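Local atomic coordinates of response regulator receiver protein (Desulfuromonas acetoxidans, PDB entry 2ZAY), a protein that probably acts in two-component signalling, this piece being the CheY-like receiver domain expected to accept a phosphoryl group from a partner histidine kinase. Residues Trp8-Leu13 and His52-Ile57; Ser29-Asp34 and Arg121-Leu126. All blocks are in the same frame, centred on the assembly; numbering follows the deposited sequence.

How the contacts relate
Both contacts lie on the same side of the centre of a CheY-like receiver domain, their centres about 9 Å apart. Contact 1 pairs two neighbouring strands of the parallel sheet; contact 2 joins the helix-to-strand turn at 29-34 to the C-terminal helix, which lies over that sheet. They meet directly. D34 continues the sheet beside 8-13, with W9 O to D34 N at 2.8 Å and I11 N to D34 O at 2.9 Å, both probable hydrogen bonds. From the helix, V125 CG1 packs on L55 CD1 at 3.5 Å and I122 CD1 on I57 CD1 at 3.6 Å, so the face carrying I11, L55 and I57 is the floor on which the helix of contact 2 rests.

Contact 1. Residues Trp8-Leu13 and His52-Ile57; sequences WWRIML and HPHLII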
loop_
_atom_site.group_PDB
_atom_site.type_symbol
_atom_site.label_atom_id
_atom_site.label_comp_id
_atom_site.label_asym_id
_atom_site.label_seq_id
_atom_site.Cartn_x
_atom_site.Cartn_y
_atom_site.Cartn_z
ATOM N N TRP A 8 13.501 -11.358 -3.554
ATOM C CA TRP A 8 12.610 -11.590 -2.377
ATOM C C TRP A 8 12.019 -10.259 -1.924
ATOM O O TRP A 8 12.583 -9.588 -1.060
ATOM C CB TRP A 8 13.407 -12.216 -1.226
ATOM C CG TRP A 8 12.554 -12.685 -0.076
ATOM C CD1 TRP A 8 11.742 -11.919 0.716
ATOM C CD2 TRP A 8 12.420 -14.031 0.401
ATOM N NE1 TRP A 8 11.111 -12.704 1.652
ATOM C CE2 TRP A 8 11.508 -14.005 1.481
ATOM C CE3 TRP A 8 12.981 -15.260 0.019
ATOM C CZ2 TRP A 8 11.144 -15.161 2.186
ATOM C CZ3 TRP A 8 12.619 -16.408 0.720
ATOM C CH2 TRP A 8 11.708 -16.348 1.792
ATOM N N TRP A 9 10.890 -9.878 -2.515
ATOM C CA TRP A 9 10.244 -8.618 -2.161
ATOM C C TRP A 9 8.965 -8.822 -1.351
ATOM O O TRP A 9 7.993 -9.410 -1.842
ATOM C CB TRP A 9 9.920 -7.815 -3.421
ATOM C CG TRP A 9 11.131 -7.375 -4.212
ATOM C CD1 TRP A 9 11.547 -7.867 -5.415
ATOM C CD2 TRP A 9 12.057 -6.335 -3.863
ATOM N NE1 TRP A 9 12.671 -7.195 -5.842
ATOM C CE2 TRP A 9 13.004 -6.251 -4.908
ATOM C CE3 TRP A 9 12.175 -5.468 -2.769
ATOM C CZ2 TRP A 9 14.057 -5.331 -4.894
ATOM C CZ3 TRP A 9 13.227 -4.549 -2.755
ATOM C CH2 TRP A 9 14.152 -4.490 -3.814
ATOM N N ARG A 10 8.969 -8.334 -0.112
ATOM C CA ARG A 10 7.805 -8.440 0.761
ATOM C C ARG A 10 6.951 -7.212 0.504
ATOM O O ARG A 10 7.433 -6.086 0.615
ATOM C CB ARG A 10 8.210 -8.441 2.240
ATOM C CG ARG A 10 9.201 -9.525 2.639
ATOM C CD ARG A 10 9.773 -9.253 4.037
ATOM N NE ARG A 10 11.157 -9.707 4.117
ATOM C CZ ARG A 10 12.204 -8.911 4.288
ATOM N NH1 ARG A 10 12.047 -7.598 4.410
ATOM N NH2 ARG A 10 13.423 -9.434 4.322
ATOM N N ILE A 11 5.685 -7.430 0.172
ATOM C CA ILE A 11 4.776 -6.326 -0.098
ATOM C C ILE A 11 3.544 -6.466 0.790
ATOM O O ILE A 11 2.844 -7.469 0.702
ATOM C CB ILE A 11 4.314 -6.339 -1.578
ATOM C CG1 ILE A 11 5.525 -6.339 -2.515
ATOM C CG2 ILE A 11 3.418 -5.135 -1.857
ATOM C CD1 ILE A 11 6.316 -5.043 -2.524
ATOM N N MET A 12 3.282 -5.489 1.652
ATOM C CA MET A 12 2.088 -5.572 2.491
ATOM C C MET A 12 0.952 -4.820 1.811
ATOM O O MET A 12 1.133 -3.699 1.344
ATOM C CB MET A 12 2.333 -4.982 3.887
ATOM C CG MET A 12 1.067 -4.947 4.781
ATOM S SD MET A 12 1.327 -4.352 6.506
ATOM C CE MET A 12 2.298 -5.544 7.093
ATOM N N LEU A 13 -0.216 -5.451 1.741
ATOM C CA LEU A 13 -1.390 -4.829 1.131
ATOM C C LEU A 13 -2.492 -4.709 2.190
ATOM O O LEU A 13 -2.866 -5.705 2.802
ATOM C CB LEU A 13 -1.876 -5.687 -0.037
ATOM C CG LEU A 13 -3.183 -5.311 -0.728
ATOM C CD1 LEU A 13 -3.064 -3.921 -1.329
ATOM C CD2 LEU A 13 -3.493 -6.342 -1.815
ATOM N N HIS A 52 8.437 -6.267 8.373
ATOM C CA HIS A 52 9.303 -5.379 7.603
ATOM C C HIS A 52 9.091 -5.437 6.086
ATOM O O HIS A 52 10.026 -5.740 5.331
ATOM C CB HIS A 52 10.765 -5.724 7.910
ATOM C CG HIS A 52 11.062 -5.827 9.372
ATOM N ND1 HIS A 52 11.272 -4.723 10.170
ATOM C CD2 HIS A 52 11.129 -6.902 10.192
ATOM C CE1 HIS A 52 11.455 -5.114 11.420
ATOM N NE2 HIS A 52 11.371 -6.432 11.459
ATOM N N PRO A 53 7.869 -5.149 5.609
ATOM C CA PRO A 53 7.657 -5.194 4.158
ATOM C C PRO A 53 8.561 -4.169 3.468
ATOM O O PRO A 53 8.910 -3.153 4.071
ATOM C CB PRO A 53 6.180 -4.835 4.016
ATOM C CG PRO A 53 5.944 -3.917 5.202
ATOM C CD PRO A 53 6.665 -4.661 6.306
ATOM N N HIS A 54 8.942 -4.434 2.220
ATOM C CA HIS A 54 9.787 -3.495 1.482
ATOM C C HIS A 54 8.946 -2.319 1.001
ATOM O O HIS A 54 9.453 -1.221 0.768
ATOM C CB HIS A 54 10.429 -4.163 0.263
ATOM C CG HIS A 54 11.445 -5.206 0.604
ATOM N ND1 HIS A 54 11.127 -6.542 0.729
ATOM C CD2 HIS A 54 12.774 -5.110 0.851
ATOM C CE1 HIS A 54 12.217 -7.224 1.037
ATOM N NE2 HIS A 54 13.230 -6.379 1.117
ATOM N N LEU A 55 7.652 -2.564 0.839
ATOM C CA LEU A 55 6.740 -1.527 0.378
ATOM C C LEU A 55 5.338 -1.841 0.882
ATOM O O LEU A 55 4.973 -3.005 1.032
ATOM C CB LEU A 55 6.768 -1.448 -1.153
ATOM C CG LEU A 55 5.913 -0.342 -1.774
ATOM C CD1 LEU A 55 6.536 0.124 -3.082
ATOM C CD2 LEU A 55 4.512 -0.863 -1.992
ATOM N N ILE A 56 4.557 -0.797 1.137
ATOM C CA ILE A 56 3.207 -0.971 1.654
ATOM C C ILE A 56 2.199 -0.332 0.722
ATOM O O ILE A 56 2.423 0.761 0.199
ATOM C CB ILE A 56 3.088 -0.340 3.067
ATOM C CG1 ILE A 56 4.030 -1.076 4.030
ATOM C CG2 ILE A 56 1.640 -0.393 3.558
ATOM C CD1 ILE A 56 4.189 -0.405 5.374
ATOM N N ILE A 57 1.096 -1.034 0.491
ATOM C CA ILE A 57 0.036 -0.524 -0.372
ATOM C C ILE A 57 -1.209 -0.487 0.508
ATOM O O ILE A 57 -1.610 -1.511 1.062
ATOM C CB ILE A 57 -0.231 -1.475 -1.553
ATOM C CG1 ILE A 57 1.022 -1.615 -2.416
ATOM C CG2 ILE A 57 -1.401 -0.960 -2.377
ATOM C CD1 ILE A 57 0.906 -2.711 -3.481
#
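R10 O accepts a hydrogen bond of 2.8 Å from H54 N, and the R10 amide N in turn gives one of 2.9 Å to H54 ND1, close to the imidazole plane and fairly straight (163° at the hydrogen). Histidine suits this place because its ring nitrogen can take an amide hydrogen just ahead of the regular strand pairing. With CG beside its own backbone N (chi1 -68°), the H54 ring slips between two side chains: W9 turns its six-membered ring edge-on to one imidazole face, a T-shaped pair with planes 75° apart, and H54 CE1 lies over a face of the R10 guanidinium, 3.4 Å from NH1. That NH1 also donates to H52 O at 2.9 Å, the oxygen lying somewhat out of the guanidinium plane, which ties the long arginine to the loop that follows helix 41-51. Beyond it, strands 9-14 and 55-59 run parallel in the central sheet of the flavodoxin-like (doubly wound alpha/beta) receiver fold. M12 N donates to L55 O, and M12 O accepts from I57 N at 2.8 Å. Isoleucines and leucines fill one face: I11, L55, L13 and I57 lie on the one packed by helix 115-129, where L13 CD1 reaches I57 CG2 at 3.6 Å. On the other, M12 CB rests against P53 CB, and its flexible thioether chain continues toward V47, A48 and T51 of helix 41-51.

Contact 2. Residues Ser29-Asp34 and Arg121-Leu126; sequences SQEGFD and RIKRVL
F33 sends its ring from the start of strand 33-38 to the flank of helix 115-129, meeting three side chains there with its far end. CZ lies 3.7 Å from I122 CG2 and 3.8 Å from K123 CG, the lysine methylene coming in at the ring edge, near its plane; CE1 touches L126 CD1 at 3.8 Å. A flat, wholly apolar ring suits this buried place, since it can slide past I122 and L126, which are one helical turn apart and point the opposite way. The lysine has a double role. With every torsion beyond CG extended, its methylenes pass the phenyl edge and carry NZ beyond it to E31. NZ and E31 OE1 form a salt bridge of 2.6 Å, in which the ammonium reaches the oxygen on its anti side, 23° out of the carboxylate plane. E31 bends to meet it at chi2 (80°), and the two chains cross at about a right angle, K123 CE lying 3.6 Å from E31 CG. In this alternating beta-alpha fold, helix 22-31 ends in a Schellman motif at G32, whose positive phi turns the chain into the strand; E31 and F33, on either side of that glycine, can therefore both face the C-terminal helix. S119, earlier in the same helix, adds a weak hydrogen bond to E31 OE1. Putting an alanine at E31 would probably leave the K123 ammonium without its charged mate and its extended chain freer to swing away from the F33 edge. Deeper in, W9 and I11 of strand 9-14 pack against F33, and L28 touches both F33 and I122.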
loop_
_atom_site.group_PDB
_atom_site.type_symbol
_atom_site.label_atom_id
_atom_site.label_comp_id
_atom_site.label_asym_id
_atom_site.label_seq_id
_atom_site.Cartn_x
_atom_site.Cartn_y
_atom_site.Cartn_z
ATOM N N SER A 29 1.871 -12.361 -7.192
ATOM C CA SER A 29 2.589 -13.492 -6.622
ATOM C C SER A 29 3.407 -14.082 -7.748
ATOM O O SER A 29 4.596 -14.356 -7.602
ATOM C CB SER A 29 1.607 -14.543 -6.093
ATOM O OG SER A 29 0.655 -13.957 -5.218
ATOM N N GLN A 30 2.748 -14.256 -8.885
ATOM C CA GLN A 30 3.373 -14.803 -10.076
ATOM C C GLN A 30 4.568 -13.949 -10.485
ATOM O O GLN A 30 5.546 -14.451 -11.031
ATOM C CB GLN A 30 2.341 -14.840 -11.205
ATOM C CG GLN A 30 2.875 -15.309 -12.540
ATOM C CD GLN A 30 1.767 -15.465 -13.563
ATOM O OE1 GLN A 30 0.777 -16.155 -13.317
ATOM N NE2 GLN A 30 1.929 -14.829 -14.717
ATOM N N GLU A 31 4.467 -12.653 -10.208
ATOM C CA GLU A 31 5.508 -11.688 -10.531
ATOM C C GLU A 31 6.712 -11.866 -9.608
ATOM O O GLU A 31 7.792 -11.343 -9.877
ATOM C CB GLU A 31 4.953 -10.270 -10.376
ATOM C CG GLU A 31 5.655 -9.216 -11.206
ATOM C CD GLU A 31 5.194 -9.210 -12.650
ATOM O OE1 GLU A 31 5.636 -8.328 -13.414
ATOM O OE2 GLU A 31 4.384 -10.086 -13.025
ATOM N N GLY A 32 6.520 -12.593 -8.512
ATOM C CA GLY A 32 7.606 -12.816 -7.574
ATOM C C GLY A 32 7.476 -12.038 -6.275
ATOM O O GLY A 32 8.393 -12.032 -5.455
ATOM N N PHE A 33 6.344 -11.375 -6.079
ATOM C CA PHE A 33 6.127 -10.608 -4.860
ATOM C C PHE A 33 5.529 -11.494 -3.773
ATOM O O PHE A 33 4.670 -12.329 -4.044
ATOM C CB PHE A 33 5.190 -9.421 -5.127
ATOM C CG PHE A 33 5.752 -8.408 -6.088
ATOM C CD1 PHE A 33 6.925 -7.721 -5.785
ATOM C CD2 PHE A 33 5.115 -8.151 -7.297
ATOM C CE1 PHE A 33 7.460 -6.790 -6.676
ATOM C CE2 PHE A 33 5.638 -7.223 -8.198
ATOM C CZ PHE A 33 6.816 -6.539 -7.886
ATOM N N ASP A 34 6.008 -11.314 -2.547
ATOM C CA ASP A 34 5.512 -12.062 -1.397
ATOM C C ASP A 34 4.466 -11.137 -0.774
ATOM O O ASP A 34 4.817 -10.192 -0.068
ATOM C CB ASP A 34 6.649 -12.313 -0.406
ATOM C CG ASP A 34 6.244 -13.233 0.730
ATOM O OD1 ASP A 34 5.034 -13.524 0.873
ATOM O OD2 ASP A 34 7.143 -13.659 1.483
ATOM N N ARG A 121 4.055 -0.186 -11.227
ATOM C CA ARG A 121 4.129 0.905 -10.246
ATOM C C ARG A 121 4.958 0.491 -9.030
ATOM O O ARG A 121 5.756 1.273 -8.513
ATOM C CB ARG A 121 2.714 1.309 -9.810
ATOM C CG ARG A 121 1.934 2.085 -10.871
ATOM C CD ARG A 121 2.329 3.549 -10.854
ATOM N NE ARG A 121 1.774 4.317 -11.966
ATOM C CZ ARG A 121 2.023 5.608 -12.159
ATOM N NH1 ARG A 121 2.807 6.257 -11.309
ATOM N NH2 ARG A 121 1.510 6.246 -13.204
ATOM N N ILE A 122 4.759 -0.741 -8.582
ATOM C CA ILE A 122 5.505 -1.290 -7.454
ATOM C C ILE A 122 6.981 -1.369 -7.835
ATOM O O ILE A 122 7.848 -0.878 -7.110
ATOM C CB ILE A 122 5.000 -2.713 -7.096
ATOM C CG1 ILE A 122 3.580 -2.624 -6.529
ATOM C CG2 ILE A 122 5.950 -3.386 -6.099
ATOM C CD1 ILE A 122 2.957 -3.971 -6.192
ATOM N N LYS A 123 7.261 -1.968 -8.990
ATOM C CA LYS A 123 8.638 -2.119 -9.450
ATOM C C LYS A 123 9.366 -0.797 -9.628
ATOM O O LYS A 123 10.536 -0.682 -9.278
ATOM C CB LYS A 123 8.680 -2.895 -10.769
ATOM C CG LYS A 123 8.374 -4.377 -10.623
ATOM C CD LYS A 123 8.259 -5.048 -11.988
ATOM C CE LYS A 123 8.010 -6.542 -11.845
ATOM N NZ LYS A 123 7.915 -7.209 -13.172
ATOM N N ARG A 124 8.679 0.208 -10.162
ATOM C CA ARG A 124 9.333 1.491 -10.367
ATOM C C ARG A 124 9.825 2.071 -9.045
ATOM O O ARG A 124 10.943 2.573 -8.958
ATOM C CB ARG A 124 8.391 2.489 -11.040
ATOM C CG ARG A 124 9.137 3.693 -11.593
ATOM C CD ARG A 124 10.060 3.271 -12.738
ATOM N NE ARG A 124 11.059 4.284 -13.067
ATOM C CZ ARG A 124 12.134 4.541 -12.327
ATOM N NH1 ARG A 124 12.352 3.854 -11.212
ATOM N NH2 ARG A 124 12.996 5.478 -12.705
ATOM N N VAL A 125 8.980 1.993 -8.023
ATOM C CA VAL A 125 9.314 2.508 -6.704
ATOM C C VAL A 125 10.446 1.707 -6.078
ATOM O O VAL A 125 11.353 2.273 -5.469
ATOM C CB VAL A 125 8.086 2.461 -5.767
ATOM C CG1 VAL A 125 8.510 2.743 -4.330
ATOM C CG2 VAL A 125 7.069 3.490 -6.213
ATOM N N LEU A 126 10.387 0.389 -6.225
ATOM C CA LEU A 126 11.421 -0.468 -5.665
ATOM C C LEU A 126 12.759 -0.188 -6.352
ATOM O O LEU A 126 13.793 -0.140 -5.699
ATOM C CB LEU A 126 11.044 -1.944 -5.831
ATOM C CG LEU A 126 9.803 -2.443 -5.076
ATOM C CD1 LEU A 126 9.605 -3.944 -5.344
ATOM C CD2 LEU A 126 9.969 -2.191 -3.575
#